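Local atomic coordinates of transmembrane oligosaccharyl transferase, putative (Archaeoglobus fulgidus, PDB entry 3VGP), a protein that probably belongs to the AglB-type family of membrane-bound oligosaccharyl transferases and is represented here by its C-terminal globular domain. Residues R87-A92 with F159-S164. The protein carries 1 engineered substitution. Residues are numbered along the deposited sequence; the frame is centred on the assembly and turned at random.
Sequences RYVVTA and FEVVGS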
loop_
_atom_site.group_PDB
_atom_site.type_symbol
_atom_site.label_atom_id
_atom_site.label_comp_id
_atom_site.label_asym_id
_atom_site.label_seq_id
_atom_site.Cartn_x
_atom_site.Cartn_y
_atom_site.Cartn_z
ATOM N N ARG A 87 1.882 -3.679 9.531
ATOM C CA ARG A 87 2.255 -5.088 9.445
ATOM C C ARG A 87 2.107 -5.569 8.009
ATOM O O ARG A 87 2.900 -6.383 7.532
ATOM C CB ARG A 87 1.365 -5.947 10.340
ATOM C CG ARG A 87 1.643 -7.434 10.190
ATOM C CD ARG A 87 0.807 -8.272 11.140
ATOM N NE ARG A 87 1.110 -9.693 10.999
ATOM C CZ ARG A 87 0.489 -10.658 11.665
ATOM N NH1 ARG A 87 0.831 -11.923 11.466
ATOM N NH2 ARG A 87 -0.475 -10.358 12.531
ATOM N N TYR A 88 1.089 -5.054 7.326
ATOM C CA TYR A 88 0.826 -5.441 5.946
ATOM C C TYR A 88 0.806 -4.289 4.959
ATOM O O TYR A 88 0.318 -3.195 5.254
ATOM C CB TYR A 88 -0.519 -6.161 5.845
ATOM C CG TYR A 88 -0.602 -7.455 6.622
ATOM C CD1 TYR A 88 0.246 -8.519 6.329
ATOM C CD2 TYR A 88 -1.540 -7.616 7.640
ATOM C CE1 TYR A 88 0.161 -9.720 7.032
ATOM C CE2 TYR A 88 -1.632 -8.815 8.354
ATOM C CZ TYR A 88 -0.776 -9.859 8.040
ATOM O OH TYR A 88 -0.852 -11.048 8.735
ATOM N N VAL A 89 1.346 -4.560 3.775
ATOM C CA VAL A 89 1.351 -3.612 2.672
ATOM C C VAL A 89 0.640 -4.374 1.554
ATOM O O VAL A 89 0.965 -5.529 1.282
ATOM C CB VAL A 89 2.783 -3.255 2.218
ATOM C CG1 VAL A 89 2.720 -2.399 0.966
ATOM C CG2 VAL A 89 3.503 -2.491 3.323
ATOM N N VAL A 90 -0.325 -3.736 0.906
ATOM C CA VAL A 90 -1.084 -4.414 -0.138
ATOM C C VAL A 90 -0.987 -3.712 -1.483
ATOM O O VAL A 90 -1.127 -2.494 -1.563
ATOM C CB VAL A 90 -2.573 -4.514 0.253
ATOM C CG1 VAL A 90 -3.319 -5.399 -0.737
ATOM C CG2 VAL A 90 -2.699 -5.061 1.666
ATOM N N THR A 91 -0.752 -4.492 -2.535
ATOM C CA THR A 91 -0.651 -3.953 -3.889
ATOM C C THR A 91 -1.671 -4.654 -4.787
ATOM O O THR A 91 -2.324 -5.607 -4.370
ATOM C CB THR A 91 0.769 -4.150 -4.488
ATOM O OG1 THR A 91 1.048 -5.548 -4.646
ATOM C CG2 THR A 91 1.824 -3.530 -3.566
ATOM N N ALA A 92 -1.816 -4.157 -6.012
ATOM C CA ALA A 92 -2.745 -4.737 -6.983
ATOM C C ALA A 92 -2.365 -4.185 -8.348
ATOM O O ALA A 92 -1.685 -3.162 -8.436
ATOM C CB ALA A 92 -4.184 -4.357 -6.641
ATOM N N PHE A 159 1.784 -8.209 1.406
ATOM C CA PHE A 159 3.169 -8.333 1.842
ATOM C C PHE A 159 3.243 -8.071 3.336
ATOM O O PHE A 159 2.577 -7.174 3.847
ATOM C CB PHE A 159 4.043 -7.307 1.118
ATOM C CG PHE A 159 4.119 -7.513 -0.370
ATOM C CD1 PHE A 159 5.123 -8.297 -0.925
ATOM C CD2 PHE A 159 3.181 -6.928 -1.213
ATOM C CE1 PHE A 159 5.197 -8.495 -2.296
ATOM C CE2 PHE A 159 3.242 -7.120 -2.589
ATOM C CZ PHE A 159 4.250 -7.903 -3.133
ATOM N N GLU A 160 4.043 -8.861 4.041
ATOM C CA GLU A 160 4.203 -8.647 5.469
ATOM C C GLU A 160 5.530 -7.937 5.684
ATOM O O GLU A 160 6.532 -8.249 5.034
ATOM C CB GLU A 160 4.187 -9.982 6.222
ATOM C CG GLU A 160 4.310 -9.838 7.735
ATOM C CD GLU A 160 3.975 -11.124 8.471
ATOM O OE1 GLU A 160 4.440 -12.197 8.033
ATOM O OE2 GLU A 160 3.256 -11.063 9.492
ATOM N N VAL A 161 5.529 -6.957 6.575
ATOM C CA VAL A 161 6.744 -6.223 6.884
ATOM C C VAL A 161 7.587 -7.103 7.804
ATOM O O VAL A 161 7.124 -7.530 8.860
ATOM C CB VAL A 161 6.412 -4.904 7.599
ATOM C CG1 VAL A 161 7.691 -4.157 7.938
ATOM C CG2 VAL A 161 5.526 -4.059 6.706
ATOM N N VAL A 162 8.820 -7.376 7.394
ATOM C CA VAL A 162 9.718 -8.216 8.176
ATOM C C VAL A 162 10.296 -7.428 9.342
ATOM O O VAL A 162 11.026 -6.459 9.142
ATOM C CB VAL A 162 10.876 -8.746 7.304
ATOM C CG1 VAL A 162 11.780 -9.649 8.124
ATOM C CG2 VAL A 162 10.319 -9.497 6.111
ATOM N N GLY A 163 9.960 -7.847 10.556
ATOM C CA GLY A 163 10.462 -7.164 11.732
ATOM C C GLY A 163 9.464 -6.197 12.333
ATOM O O GLY A 163 9.825 -5.384 13.181
ATOM N N SER A 164 8.207 -6.280 11.906
ATOM C CA SER A 164 7.176 -5.395 12.432
ATOM C C SER A 164 6.647 -5.891 13.775
ATOM O O SER A 164 5.753 -5.223 14.333
ATOM C CB SER A 164 6.024 -5.270 11.434
ATOM O OG SER A 164 5.476 -6.535 11.119
ATOM O OXT SER A 164 7.136 -6.934 14.258
HETATM O O HOH W 1 0.997 -12.782 8.209
#
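Val89 and Phe159 face each other as an antiparallel hydrogen-bonded pair. Val89 N donates to Phe159 O at 2.9 Å, and Phe159 N returns a bond to Val89 O at 2.8 Å. At the next pair, Tyr88 and Glu160 stand in non-hydrogen-bonded register, beyond which Val161 N reaches Arg87 O.

On the face carrying Tyr88 and Glu160 the contact is largely polar. The fully extended Arg87 side chain, with CG anti to the backbone N (chi1 175°), passes over the phenol ring with its CG above the ring centre, the apolar part of this face. Its guanidinium then meets Glu160 side-on in a salt bridge, the two flat groups only 12° from coplanar. NE (3.0 Å) and NH1 (3.2 Å) of Arg87 both bind Glu160 OE2, NE at the anti lone pair and NH1 nearly along the C-O axis. A water bonded to Tyr88 OH also gives OE2 a weak bond, while the phenol hydroxyl is further tied to Ser18 of helix 6-20.

The other face is mainly apolar, CG2 of Val89 and CG2 of Val161 approaching to 4.2 Å. Here the Thr91 hydroxyl meets the Phe159 ring edge, OG1 lying 3.4 Å from Phe159 CE2 in the ring plane, and hydrogen-bonds to His137 ND1.

At the C-terminus a type II turn runs from Val161 to Ser164, and Ser164 OG donates to Val161 O. The arrangement is the antiparallel pairing of two central strands in a mixed four-stranded sheet, with helix 6-20 on the face of Tyr88 and Val90 and helix 58-69 on that of Val89, a mixed alpha-beta fold.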